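Local coordinates for protein carbon monoxide dehydrogenase (Thermococcus sp. AM4, PDB 6T7J) that catalyses the oxidation of carbon monoxide to carbon dioxide at a nickel-iron-sulfur cluster, captured here in a nickel-free form whose active-site cluster is incomplete, at residues S15-V20 against K457-H462; K249-L254 against K408-A413; A319-M324 against G450-K455; V477-W482 against V523-I528. One frame throughout, in Å; residues are numbered along the deposited sequence.

Contact 1: S15-V20 against K457-H462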
loop_
_atom_site.group_PDB
_atom_site.type_symbol
_atom_site.label_atom_id
_atom_site.label_comp_id
_atom_site.label_asym_id
_atom_site.label_seq_id
_atom_site.Cartn_x
_atom_site.Cartn_y
_atom_site.Cartn_z
ATOM N N SER A 15 5.401 -0.299 -34.191
ATOM C CA SER A 15 4.083 0.176 -33.802
ATOM C C SER A 15 3.079 -0.090 -34.915
ATOM O O SER A 15 3.441 -0.396 -36.054
ATOM C CB SER A 15 4.114 1.668 -33.460
ATOM O OG SER A 15 2.821 2.238 -33.549
ATOM N N ALA A 16 1.801 0.045 -34.563
ATOM C CA ALA A 16 0.698 -0.154 -35.490
ATOM C C ALA A 16 -0.038 1.136 -35.824
ATOM O O ALA A 16 -0.993 1.102 -36.607
ATOM C CB ALA A 16 -0.291 -1.177 -34.922
ATOM N N THR A 17 0.368 2.262 -35.251
ATOM C CA THR A 17 -0.220 3.557 -35.558
ATOM C C THR A 17 0.772 4.385 -36.363
ATOM O O THR A 17 1.963 4.432 -36.040
ATOM C CB THR A 17 -0.621 4.303 -34.281
ATOM O OG1 THR A 17 0.474 4.303 -33.359
ATOM C CG2 THR A 17 -1.818 3.630 -33.631
ATOM N N LYS A 18 0.276 5.029 -37.416
ATOM C CA LYS A 18 1.143 5.776 -38.316
ATOM C C LYS A 18 1.726 6.997 -37.612
ATOM O O LYS A 18 1.012 7.733 -36.923
ATOM C CB LYS A 18 0.367 6.199 -39.563
ATOM C CG LYS A 18 -0.242 5.049 -40.348
ATOM C CD LYS A 18 0.835 4.169 -40.964
ATOM C CE LYS A 18 0.247 2.882 -41.525
ATOM N NZ LYS A 18 0.504 1.712 -40.636
ATOM N N GLY A 19 3.030 7.206 -37.779
ATOM C CA GLY A 19 3.732 8.335 -37.207
ATOM C C GLY A 19 4.683 7.981 -36.082
ATOM O O GLY A 19 5.608 8.759 -35.807
ATOM N N VAL A 20 4.486 6.837 -35.426
ATOM C CA VAL A 20 5.342 6.467 -34.301
ATOM C C VAL A 20 6.759 6.168 -34.779
ATOM O O VAL A 20 7.743 6.582 -34.152
ATOM C CB VAL A 20 4.731 5.272 -33.544
ATOM C CG1 VAL A 20 5.701 4.746 -32.497
ATOM C CG2 VAL A 20 3.410 5.672 -32.902
ATOM N N LYS A 457 4.060 -5.193 -29.546
ATOM C CA LYS A 457 3.984 -4.204 -30.614
ATOM C C LYS A 457 2.953 -3.133 -30.274
ATOM O O LYS A 457 1.840 -3.438 -29.834
ATOM C CB LYS A 457 3.638 -4.878 -31.941
ATOM C CG LYS A 457 3.698 -3.933 -33.131
ATOM C CD LYS A 457 3.635 -4.675 -34.451
ATOM C CE LYS A 457 3.863 -3.723 -35.616
ATOM N NZ LYS A 457 3.991 -4.442 -36.915
ATOM N N HIS A 458 3.331 -1.873 -30.486
ATOM C CA HIS A 458 2.556 -0.745 -29.982
ATOM C C HIS A 458 1.200 -0.656 -30.676
ATOM O O HIS A 458 1.124 -0.481 -31.897
ATOM C CB HIS A 458 3.341 0.551 -30.164
ATOM C CG HIS A 458 2.593 1.771 -29.729
ATOM N ND1 HIS A 458 2.326 2.823 -30.579
ATOM C CD2 HIS A 458 2.048 2.104 -28.535
ATOM C CE1 HIS A 458 1.651 3.753 -29.926
ATOM N NE2 HIS A 458 1.470 3.341 -28.684
ATOM N N ASN A 459 0.134 -0.785 -29.883
ATOM C CA ASN A 459 -1.254 -0.684 -30.326
ATOM C C ASN A 459 -1.652 -1.797 -31.287
ATOM O O ASN A 459 -2.801 -1.837 -31.736
ATOM C CB ASN A 459 -1.524 0.678 -30.973
ATOM C CG ASN A 459 -1.595 1.803 -29.958
ATOM O OD1 ASN A 459 -1.854 1.575 -28.776
ATOM N ND2 ASN A 459 -1.365 3.026 -30.417
ATOM N N TYR A 460 -0.733 -2.717 -31.599
ATOM C CA TYR A 460 -1.065 -3.779 -32.545
ATOM C C TYR A 460 -2.119 -4.722 -31.980
ATOM O O TYR A 460 -3.069 -5.087 -32.681
ATOM C CB TYR A 460 0.185 -4.564 -32.942
ATOM C CG TYR A 460 -0.105 -5.672 -33.933
ATOM C CD1 TYR A 460 -0.313 -5.390 -35.277
ATOM C CD2 TYR A 460 -0.192 -6.996 -33.522
ATOM C CE1 TYR A 460 -0.590 -6.396 -36.185
ATOM C CE2 TYR A 460 -0.467 -8.009 -34.424
ATOM C CZ TYR A 460 -0.665 -7.702 -35.753
ATOM O OH TYR A 460 -0.939 -8.704 -36.654
ATOM N N SER A 461 -1.969 -5.133 -30.720
ATOM C CA SER A 461 -2.925 -6.081 -30.157
ATOM C C SER A 461 -4.290 -5.434 -29.952
ATOM O O SER A 461 -5.318 -6.062 -30.226
ATOM C CB SER A 461 -2.386 -6.665 -28.852
ATOM O OG SER A 461 -1.401 -7.653 -29.111
ATOM N N HIS A 462 -4.322 -4.179 -29.497
ATOM C CA HIS A 462 -5.584 -3.453 -29.383
ATOM C C HIS A 462 -6.389 -3.543 -30.677
ATOM O O HIS A 462 -7.510 -4.074 -30.706
ATOM C CB HIS A 462 -5.314 -1.984 -29.032
ATOM C CG HIS A 462 -4.830 -1.763 -27.632
ATOM N ND1 HIS A 462 -5.440 -2.325 -26.532
ATOM C CD2 HIS A 462 -3.799 -1.025 -27.155
ATOM C CE1 HIS A 462 -4.802 -1.948 -25.437
ATOM N NE2 HIS A 462 -3.803 -1.160 -25.788
#
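S15 and H458 make a single beta-type bridge between the loop ahead of helix 20-30 and the loop that runs into helix 460-471, so a piece of the N-terminal region is fastened to the body of the chain. The backbone bond is A16 N to H458 O, 2.8 Å. Beside it, S15 OG acts as a small polar hub. Turned anti to the backbone N (chi1 159°), S15 OG reaches the rim of the H458 imidazole and hydrogen-bonds H458 ND1 at 3.1 Å. S15 OG also accepts from T17 N at 3.0 Å, an ST turn, and from the T17 hydroxyl, so three partners hold it. N459 lays its ND2 over one face of the H458 ring, toward the rim, and T17 CG2 packs against N459 ND2 at 3.3 Å; N459 OD1 has a partner in N452. Farther along, A16 CB meets Y460 CB at 4.0 Å, and the extended K457 chain passes its CE by S15 O. Around this bridge, M488 of helix 480-489 touches both T17 and N459, while P610, at the start of helix 610-627, packs on Y460.

Contact 2: K249-L254 against K408-A413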
loop_
_atom_site.group_PDB
_atom_site.type_symbol
_atom_site.label_atom_id
_atom_site.label_comp_id
_atom_site.label_asym_id
_atom_site.label_seq_id
_atom_site.Cartn_x
_atom_site.Cartn_y
_atom_site.Cartn_z
ATOM N N LYS A 249 -18.048 13.777 -32.526
ATOM C CA LYS A 249 -16.948 13.427 -33.412
ATOM C C LYS A 249 -15.752 14.329 -33.141
ATOM O O LYS A 249 -15.905 15.499 -32.776
ATOM C CB LYS A 249 -17.362 13.540 -34.884
ATOM C CG LYS A 249 -18.574 12.698 -35.244
ATOM C CD LYS A 249 -18.641 12.434 -36.735
ATOM C CE LYS A 249 -18.703 13.733 -37.525
ATOM N NZ LYS A 249 -18.438 13.506 -38.976
ATOM N N ALA A 250 -14.559 13.774 -33.323
ATOM C CA ALA A 250 -13.326 14.526 -33.122
ATOM C C ALA A 250 -12.203 13.825 -33.879
ATOM O O ALA A 250 -12.433 12.860 -34.615
ATOM C CB ALA A 250 -13.011 14.675 -31.630
ATOM N N GLU A 251 -10.981 14.318 -33.698
ATOM C CA GLU A 251 -9.814 13.836 -34.416
ATOM C C GLU A 251 -8.855 13.126 -33.468
ATOM O O GLU A 251 -8.845 13.363 -32.256
ATOM C CB GLU A 251 -9.095 14.988 -35.123
ATOM C CG GLU A 251 -9.990 15.794 -36.044
ATOM C CD GLU A 251 -9.829 15.399 -37.498
ATOM O OE1 GLU A 251 -9.868 14.184 -37.796
ATOM O OE2 GLU A 251 -9.659 16.303 -38.345
ATOM N N ALA A 252 -8.037 12.251 -34.048
ATOM C CA ALA A 252 -7.135 11.392 -33.301
ATOM C C ALA A 252 -5.808 11.288 -34.036
ATOM O O ALA A 252 -5.720 11.532 -35.246
ATOM C CB ALA A 252 -7.729 9.991 -33.090
ATOM N N ASN A 253 -4.784 10.902 -33.265
ATOM C CA ASN A 253 -3.382 10.758 -33.655
ATOM C C ASN A 253 -2.673 12.107 -33.691
ATOM O O ASN A 253 -3.309 13.159 -33.570
ATOM C CB ASN A 253 -3.227 10.039 -34.997
ATOM C CG ASN A 253 -1.926 9.267 -35.091
ATOM O OD1 ASN A 253 -1.000 9.500 -34.313
ATOM N ND2 ASN A 253 -1.848 8.344 -36.043
ATOM N N LEU A 254 -1.350 12.078 -33.851
ATOM C CA LEU A 254 -0.513 13.258 -33.676
ATOM C C LEU A 254 -0.677 14.292 -34.781
ATOM O O LEU A 254 -0.068 15.364 -34.687
ATOM C CB LEU A 254 0.953 12.836 -33.566
ATOM C CG LEU A 254 1.315 12.226 -32.211
ATOM C CD1 LEU A 254 2.719 11.658 -32.226
ATOM C CD2 LEU A 254 1.165 13.259 -31.104
ATOM N N LYS A 408 1.562 13.771 -40.563
ATOM C CA LYS A 408 0.283 14.137 -41.175
ATOM C C LYS A 408 -0.869 13.309 -40.630
ATOM O O LYS A 408 -2.013 13.778 -40.597
ATOM C CB LYS A 408 0.366 13.960 -42.695
ATOM C CG LYS A 408 -0.440 14.963 -43.534
ATOM C CD LYS A 408 -1.950 14.769 -43.400
ATOM C CE LYS A 408 -2.746 15.742 -44.251
ATOM N NZ LYS A 408 -4.207 15.442 -44.190
ATOM N N HIS A 409 -0.586 12.090 -40.194
ATOM C CA HIS A 409 -1.625 11.099 -39.966
ATOM C C HIS A 409 -2.622 11.559 -38.912
ATOM O O HIS A 409 -2.255 11.863 -37.772
ATOM C CB HIS A 409 -0.972 9.781 -39.576
ATOM C CG HIS A 409 0.048 9.320 -40.569
ATOM N ND1 HIS A 409 -0.296 8.716 -41.757
ATOM C CD2 HIS A 409 1.400 9.399 -40.563
ATOM C CE1 HIS A 409 0.800 8.427 -42.435
ATOM N NE2 HIS A 409 1.842 8.831 -41.733
ATOM N N LYS A 410 -3.885 11.617 -39.320
ATOM C CA LYS A 410 -4.990 12.095 -38.510
ATOM C C LYS A 410 -6.196 11.230 -38.842
ATOM O O LYS A 410 -6.355 10.786 -39.981
ATOM C CB LYS A 410 -5.263 13.581 -38.795
ATOM C CG LYS A 410 -6.463 14.183 -38.094
ATOM C CD LYS A 410 -6.433 15.707 -38.185
ATOM C CE LYS A 410 -6.144 16.182 -39.606
ATOM N NZ LYS A 410 -6.856 17.450 -39.933
ATOM N N MET A 411 -7.033 10.964 -37.845
ATOM C CA MET A 411 -8.156 10.062 -38.070
ATOM C C MET A 411 -9.404 10.602 -37.394
ATOM O O MET A 411 -9.323 11.195 -36.321
ATOM C CB MET A 411 -7.841 8.655 -37.548
ATOM C CG MET A 411 -8.946 7.641 -37.780
ATOM S SD MET A 411 -9.489 7.555 -39.495
ATOM C CE MET A 411 -8.168 6.598 -40.236
ATOM N N GLU A 412 -10.559 10.399 -38.018
ATOM C CA GLU A 412 -11.813 10.801 -37.402
ATOM C C GLU A 412 -12.313 9.700 -36.477
ATOM O O GLU A 412 -12.140 8.510 -36.757
ATOM C CB GLU A 412 -12.872 11.118 -38.457
ATOM C CG GLU A 412 -14.176 11.612 -37.860
ATOM C CD GLU A 412 -15.070 12.261 -38.883
ATOM O OE1 GLU A 412 -16.305 12.157 -38.745
ATOM O OE2 GLU A 412 -14.538 12.873 -39.831
ATOM N N ALA A 413 -12.929 10.105 -35.370
ATOM C CA ALA A 413 -13.427 9.159 -34.386
ATOM C C ALA A 413 -14.715 9.686 -33.778
ATOM O O ALA A 413 -14.806 10.866 -33.425
ATOM C CB ALA A 413 -12.388 8.911 -33.288
#
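Strands 248-252 and 411-415 pair as a two-stranded antiparallel ribbon, and the pairing runs from A250 with A413 to A252 with M411. A250 and A413 are a hydrogen-bonded pair, joined by A250 N to A413 O at 2.9 Å and by the reciprocal A413 N to A250 O. E251 and E412 follow as a non-hydrogen-bonded pair, and then A252 with M411 closes a second bonded pair, its A252 N to M411 O bond 2.8 Å long. The charged groups sit on the face carrying E251 and E412. K249 bends at chi3 (-59°), which brings K249 NZ back to E412 OE1 at 2.5 Å, on the syn side of the carboxylate and 24° out of its plane. E412 itself runs straight out to meet it. With a glutamine in its place, the ammonium of K249 would probably lose its charged mate and the folded-back lysine would be freer to swing. K410 lies across E251, with K410 CD 3.3 Å from E251 OE2. The salt bridge from K410 NZ to E251 OE2 is weak at 3.4 Å. Past the strands, N253 CB rests on H409 O at 3.5 Å. The opposite face, with A252 and A413, lies against A487 of helix 480-489, and the E251 backbone hydrogen-bonds I318 at the start of strand 318-320.

Contact 3: A319-M324 against G450-K455. With MSK (Broken Fe4S4 cluster), chain F.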
loop_
_atom_site.group_PDB
_atom_site.type_symbol
_atom_site.label_atom_id
_atom_site.label_comp_id
_atom_site.label_asym_id
_atom_site.label_seq_id
_atom_site.Cartn_x
_atom_site.Cartn_y
_atom_site.Cartn_z
ATOM N N ALA A 319 -4.233 13.260 -29.027
ATOM C CA ALA A 319 -3.006 13.216 -29.811
ATOM C C ALA A 319 -2.332 11.850 -29.802
ATOM O O ALA A 319 -1.607 11.524 -30.748
ATOM C CB ALA A 319 -2.021 14.273 -29.303
ATOM N N GLY A 320 -2.540 11.051 -28.764
ATOM C CA GLY A 320 -1.907 9.749 -28.706
ATOM C C GLY A 320 -2.104 9.106 -27.352
ATOM O O GLY A 320 -2.681 9.692 -26.430
ATOM N N SER A 321 -1.601 7.881 -27.251
ATOM C CA SER A 321 -1.751 7.065 -26.059
ATOM C C SER A 321 -0.470 7.117 -25.222
ATOM O O SER A 321 0.395 7.976 -25.433
ATOM C CB SER A 321 -2.128 5.636 -26.467
ATOM O OG SER A 321 -1.093 5.036 -27.228
ATOM N N PHE A 322 -0.343 6.183 -24.279
ATOM C CA PHE A 322 0.733 6.143 -23.296
ATOM C C PHE A 322 2.108 6.294 -23.936
ATOM O O PHE A 322 2.747 7.345 -23.809
ATOM C CB PHE A 322 0.646 4.833 -22.507
ATOM C CG PHE A 322 1.709 4.677 -21.461
ATOM C CD1 PHE A 322 1.877 5.632 -20.473
ATOM C CD2 PHE A 322 2.534 3.565 -21.459
ATOM C CE1 PHE A 322 2.856 5.486 -19.509
ATOM C CE2 PHE A 322 3.510 3.412 -20.497
ATOM C CZ PHE A 322 3.673 4.375 -19.522
ATOM N N LEU A 323 2.549 5.266 -24.662
ATOM C CA LEU A 323 3.899 5.215 -25.211
ATOM C C LEU A 323 4.183 6.326 -26.214
ATOM O O LEU A 323 5.305 6.437 -26.719
ATOM C CB LEU A 323 4.144 3.856 -25.867
ATOM C CG LEU A 323 4.461 2.741 -24.874
ATOM C CD1 LEU A 323 4.591 1.407 -25.586
ATOM C CD2 LEU A 323 5.725 3.074 -24.100
ATOM N N MET A 324 3.187 7.158 -26.511
ATOM C CA MET A 324 3.371 8.251 -27.451
ATOM C C MET A 324 3.659 9.587 -26.779
ATOM O O MET A 324 4.019 10.541 -27.481
ATOM C CB MET A 324 2.137 8.383 -28.354
ATOM C CG MET A 324 1.876 7.146 -29.202
ATOM S SD MET A 324 0.319 7.204 -30.108
ATOM C CE MET A 324 0.726 8.377 -31.399
ATOM N N GLY A 450 -6.965 -0.879 -21.103
ATOM C CA GLY A 450 -5.601 -1.107 -20.674
ATOM C C GLY A 450 -4.625 -0.105 -21.256
ATOM O O GLY A 450 -4.991 0.842 -21.957
ATOM N N CYS A 451 -3.353 -0.358 -20.975
ATOM C CA CYS A 451 -2.238 0.545 -21.187
ATOM C C CYS A 451 -1.542 0.257 -22.518
ATOM O O CYS A 451 -2.097 -0.412 -23.398
ATOM C CB CYS A 451 -1.277 0.403 -20.003
ATOM S SG CYS A 451 -2.106 0.158 -18.422
ATOM N N ASN A 452 -0.330 0.782 -22.675
ATOM C CA ASN A 452 0.615 0.358 -23.692
ATOM C C ASN A 452 1.852 -0.195 -22.997
ATOM O O ASN A 452 2.222 0.255 -21.908
ATOM C CB ASN A 452 1.021 1.510 -24.621
ATOM C CG ASN A 452 -0.062 1.867 -25.616
ATOM O OD1 ASN A 452 -0.314 3.042 -25.872
ATOM N ND2 ASN A 452 -0.704 0.856 -26.186
ATOM N N ASN A 453 2.477 -1.177 -23.628
ATOM C CA ASN A 453 3.677 -1.804 -23.094
ATOM C C ASN A 453 4.640 -2.069 -24.244
ATOM O O ASN A 453 4.308 -2.829 -25.162
ATOM C CB ASN A 453 3.324 -3.101 -22.363
ATOM C CG ASN A 453 4.459 -3.620 -21.497
ATOM O OD1 ASN A 453 5.629 -3.564 -21.879
ATOM N ND2 ASN A 453 4.114 -4.144 -20.326
ATOM N N PRO A 454 5.836 -1.471 -24.234
ATOM C CA PRO A 454 6.771 -1.667 -25.355
ATOM C C PRO A 454 7.280 -3.094 -25.498
ATOM O O PRO A 454 8.019 -3.373 -26.449
ATOM C CB PRO A 454 7.919 -0.698 -25.027
ATOM C CG PRO A 454 7.842 -0.501 -23.550
ATOM C CD PRO A 454 6.391 -0.597 -23.187
ATOM N N LYS A 455 6.914 -4.003 -24.591
ATOM C CA LYS A 455 7.269 -5.406 -24.770
ATOM C C LYS A 455 6.469 -6.043 -25.897
ATOM O O LYS A 455 6.934 -7.004 -26.521
ATOM C CB LYS A 455 7.055 -6.174 -23.465
ATOM C CG LYS A 455 7.953 -5.714 -22.334
ATOM C CD LYS A 455 7.657 -6.462 -21.053
ATOM C CE LYS A 455 8.625 -6.060 -19.955
ATOM N NZ LYS A 455 8.800 -7.148 -18.950
HETATM S S1 MSK F . -3.573 6.199 -19.031
HETATM S S3 MSK F . -3.459 3.328 -17.080
HETATM S S4 MSK F . -1.264 3.665 -19.696
HETATM S S5 MSK F . -4.686 3.402 -20.068
HETATM FE FE1 MSK F . -5.379 6.009 -17.686
HETATM FE FE2 MSK F . -3.026 4.579 -20.609
HETATM FE FE3 MSK F . -2.867 2.367 -18.999
HETATM FE FE4 MSK F . -2.088 4.784 -18.056
#
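Part of the wall of the active-site cluster pocket is built here, where S321, F322 and L323 close against N452 and P454, next to the cluster ligand C451. C451 SG binds FE3 of the broken cluster at 2.4 Å. From the other segment, F322 CG anti to the backbone N (chi1 180°) puts the ring beside the cluster, with F322 CG 3.6 Å from cluster sulfur S4. The ring slides past the side-chain amide of N452, the two planes 30° apart. F322 CD2 also lies 3.4 Å from the backbone O of N452. The polar join is S321 OG to N452 OD1, a short 2.5 Å bond lying in the carbonyl plane. L323 supplies the apolar packing: L323 CG sits 3.7 Å from N452 CB, and L323 CD1 presses on P454 CD at 3.6 Å, the L323 and P454 side chains crossing at about a right angle. An alanine here instead of N452 would lack the amide, and the buried S321 hydroxyl would probably lose its acceptor. M60 of the second subunit packs on F322 and P454, so the dimer interface comes right up to this wall. Since S321 donates to OD1 while ND2 gives to N459, the amide is gripped at both ends, which should fix its flip and is consistent with a second-shell network behind the cluster.

Contact 4: V477-W482 against V523-I528. With MSK (Broken Fe4S4 cluster), chain F.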
loop_
_atom_site.group_PDB
_atom_site.type_symbol
_atom_site.label_atom_id
_atom_site.label_comp_id
_atom_site.label_asym_id
_atom_site.label_seq_id
_atom_site.Cartn_x
_atom_site.Cartn_y
_atom_site.Cartn_z
ATOM N N VAL A 477 -16.694 -2.622 -27.155
ATOM C CA VAL A 477 -16.641 -1.366 -26.425
ATOM C C VAL A 477 -15.308 -1.333 -25.697
ATOM O O VAL A 477 -14.629 -2.353 -25.571
ATOM C CB VAL A 477 -17.812 -1.191 -25.436
ATOM C CG1 VAL A 477 -19.135 -1.502 -26.114
ATOM C CG2 VAL A 477 -17.609 -2.066 -24.213
ATOM N N GLY A 478 -14.915 -0.157 -25.230
ATOM C CA GLY A 478 -13.658 -0.110 -24.499
ATOM C C GLY A 478 -13.294 1.279 -24.028
ATOM O O GLY A 478 -13.911 2.281 -24.407
ATOM N N THR A 479 -12.248 1.315 -23.202
ATOM C CA THR A 479 -11.793 2.544 -22.557
ATOM C C THR A 479 -10.287 2.712 -22.714
ATOM O O THR A 479 -9.576 1.817 -23.180
ATOM C CB THR A 479 -12.136 2.576 -21.059
ATOM O OG1 THR A 479 -11.167 1.811 -20.330
ATOM C CG2 THR A 479 -13.531 2.021 -20.793
ATOM N N GLY A 480 -9.815 3.895 -22.318
ATOM C CA GLY A 480 -8.403 4.163 -22.119
ATOM C C GLY A 480 -7.581 4.205 -23.396
ATOM O O GLY A 480 -8.034 4.628 -24.471
ATOM N N CYS A 481 -6.329 3.763 -23.266
ATOM C CA CYS A 481 -5.425 3.804 -24.403
ATOM C C CYS A 481 -5.829 2.813 -25.486
ATOM O O CYS A 481 -5.472 3.018 -26.651
ATOM C CB CYS A 481 -3.985 3.568 -23.944
ATOM S SG CYS A 481 -3.301 4.917 -22.924
ATOM N N TRP A 482 -6.598 1.769 -25.153
ATOM C CA TRP A 482 -7.226 0.997 -26.222
ATOM C C TRP A 482 -8.131 1.880 -27.055
ATOM O O TRP A 482 -8.156 1.769 -28.287
ATOM C CB TRP A 482 -8.047 -0.181 -25.696
ATOM C CG TRP A 482 -8.832 -0.795 -26.848
ATOM C CD1 TRP A 482 -8.392 -1.753 -27.715
ATOM C CD2 TRP A 482 -10.151 -0.431 -27.297
ATOM N NE1 TRP A 482 -9.360 -2.033 -28.649
ATOM C CE2 TRP A 482 -10.445 -1.231 -28.419
ATOM C CE3 TRP A 482 -11.111 0.482 -26.852
ATOM C CZ2 TRP A 482 -11.657 -1.145 -29.098
ATOM C CZ3 TRP A 482 -12.314 0.568 -27.532
ATOM C CH2 TRP A 482 -12.578 -0.244 -28.639
ATOM N N VAL A 523 -11.138 5.084 -15.394
ATOM C CA VAL A 523 -12.184 4.992 -14.382
ATOM C C VAL A 523 -13.529 4.709 -15.040
ATOM O O VAL A 523 -14.408 4.078 -14.435
ATOM C CB VAL A 523 -12.225 6.267 -13.521
ATOM C CG1 VAL A 523 -11.013 6.320 -12.593
ATOM C CG2 VAL A 523 -12.296 7.506 -14.397
ATOM N N ASP A 524 -13.702 5.136 -16.292
ATOM C CA ASP A 524 -14.942 4.884 -17.013
ATOM C C ASP A 524 -15.123 3.424 -17.394
ATOM O O ASP A 524 -16.143 3.092 -18.011
ATOM C CB ASP A 524 -15.014 5.761 -18.262
ATOM C CG ASP A 524 -15.407 7.187 -17.943
ATOM O OD1 ASP A 524 -15.578 7.497 -16.744
ATOM O OD2 ASP A 524 -15.543 7.995 -18.885
ATOM N N CYS A 525 -14.175 2.544 -17.059
ATOM C CA CYS A 525 -14.483 1.119 -17.094
ATOM C C CYS A 525 -15.660 0.800 -16.188
ATOM O O CYS A 525 -16.366 -0.189 -16.418
ATOM C CB CYS A 525 -13.269 0.286 -16.688
ATOM S SG CYS A 525 -11.840 0.442 -17.763
ATOM N N SER A 526 -15.890 1.626 -15.157
ATOM C CA SER A 526 -17.096 1.477 -14.348
ATOM C C SER A 526 -18.343 1.483 -15.226
ATOM O O SER A 526 -19.289 0.725 -14.977
ATOM C CB SER A 526 -17.168 2.585 -13.293
ATOM O OG SER A 526 -17.080 3.872 -13.882
ATOM N N ARG A 527 -18.346 2.315 -16.274
ATOM C CA ARG A 527 -19.449 2.317 -17.234
ATOM C C ARG A 527 -19.715 0.914 -17.762
ATOM O O ARG A 527 -20.863 0.455 -17.799
ATOM C CB ARG A 527 -19.142 3.264 -18.395
ATOM C CG ARG A 527 -19.008 4.725 -18.017
ATOM C CD ARG A 527 -19.209 5.606 -19.240
ATOM N NE ARG A 527 -18.495 6.875 -19.141
ATOM C CZ ARG A 527 -19.008 7.979 -18.611
ATOM N NH1 ARG A 527 -20.245 7.972 -18.130
ATOM N NH2 ARG A 527 -18.284 9.089 -18.561
ATOM N N ILE A 528 -18.652 0.218 -18.175
ATOM C CA ILE A 528 -18.782 -1.164 -18.629
ATOM C C ILE A 528 -19.522 -1.988 -17.583
ATOM O O ILE A 528 -20.507 -2.675 -17.888
ATOM C CB ILE A 528 -17.395 -1.754 -18.946
ATOM C CG1 ILE A 528 -16.888 -1.223 -20.290
ATOM C CG2 ILE A 528 -17.441 -3.271 -18.952
ATOM C CD1 ILE A 528 -15.456 -1.602 -20.601
HETATM S S1 MSK F . -3.573 6.199 -19.031
HETATM S S3 MSK F . -3.459 3.328 -17.080
HETATM S S4 MSK F . -1.264 3.665 -19.696
HETATM S S5 MSK F . -4.686 3.402 -20.068
HETATM FE FE1 MSK F . -5.379 6.009 -17.686
HETATM FE FE2 MSK F . -3.026 4.579 -20.609
HETATM FE FE3 MSK F . -2.867 2.367 -18.999
HETATM FE FE4 MSK F . -2.088 4.784 -18.056
#
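V477 and T479 pack on the segment holding C525 and I528; the flat groups of D524, R527 and W482 lie to its sides. The D524 carboxylate is met from above its plane, 52° out of it, by R527 NH2, which bonds D524 OD2 at 3.0 Å; OD2 in turn lies a little out of the plane of the R527 guanidinium. D524 OD1 goes to T235 of helix 212-242, and R527 has a second carboxylate in D239. At the other end the W482 indole meets the H462 ring with the planes about 75° apart, and its CE3 comes so near G478 that any CB there would collide with it. Between these, the touching is apolar. V477 and I528 slide past each other in opposite directions, CG2 of V477 reaching CG1 of I528 at 4.1 Å. T479 keeps CG2 beside its backbone N, and that methyl looks both ways, to I528 CD1 at 4.1 Å and to D524 O at 4.0 Å. The strand is 474-478, from a six-stranded parallel sheet of order 3-2-1-4-5-6, the Rossmann-like arrangement; its C-terminal end turns through T479 and G480 into helix 480-489. C481, in the first turn of that helix, binds FE2 of the broken cluster through SG at 2.4 Å. A CB at G480 would crowd cluster sulfur S5. On the partner side, V523 O takes both the backbone N and OG of S526, the latter at 2.7 Å, which ties V523 to the turn that leads into helix 525-538. F567 of helix 558-569 also packs on C525 and I528.

Contacts 3 and 4 meet at the broken cluster, each giving it one cysteine ligand; their centres are about 15 Å apart, yet F322 N comes within 3.5 Å of C481 SG. Contact 1 is the layer behind contact 3, about 9 Å away between centres, joined through H462 NE2 to C451 O at 3.0 Å, and the N459 side chain lies about 9 Å from the cluster. Contact 2 is farther out, about 15 Å from contact 1 between centres, but K18 O still takes a probable hydrogen bond from N253 ND2 at 3.1 Å. Contact 2 also meets contact 3, where L254 CD2 packs on A319 O at 3.3 Å. Contacts 2 and 4 do not touch, their nearest atoms being about 10 Å apart.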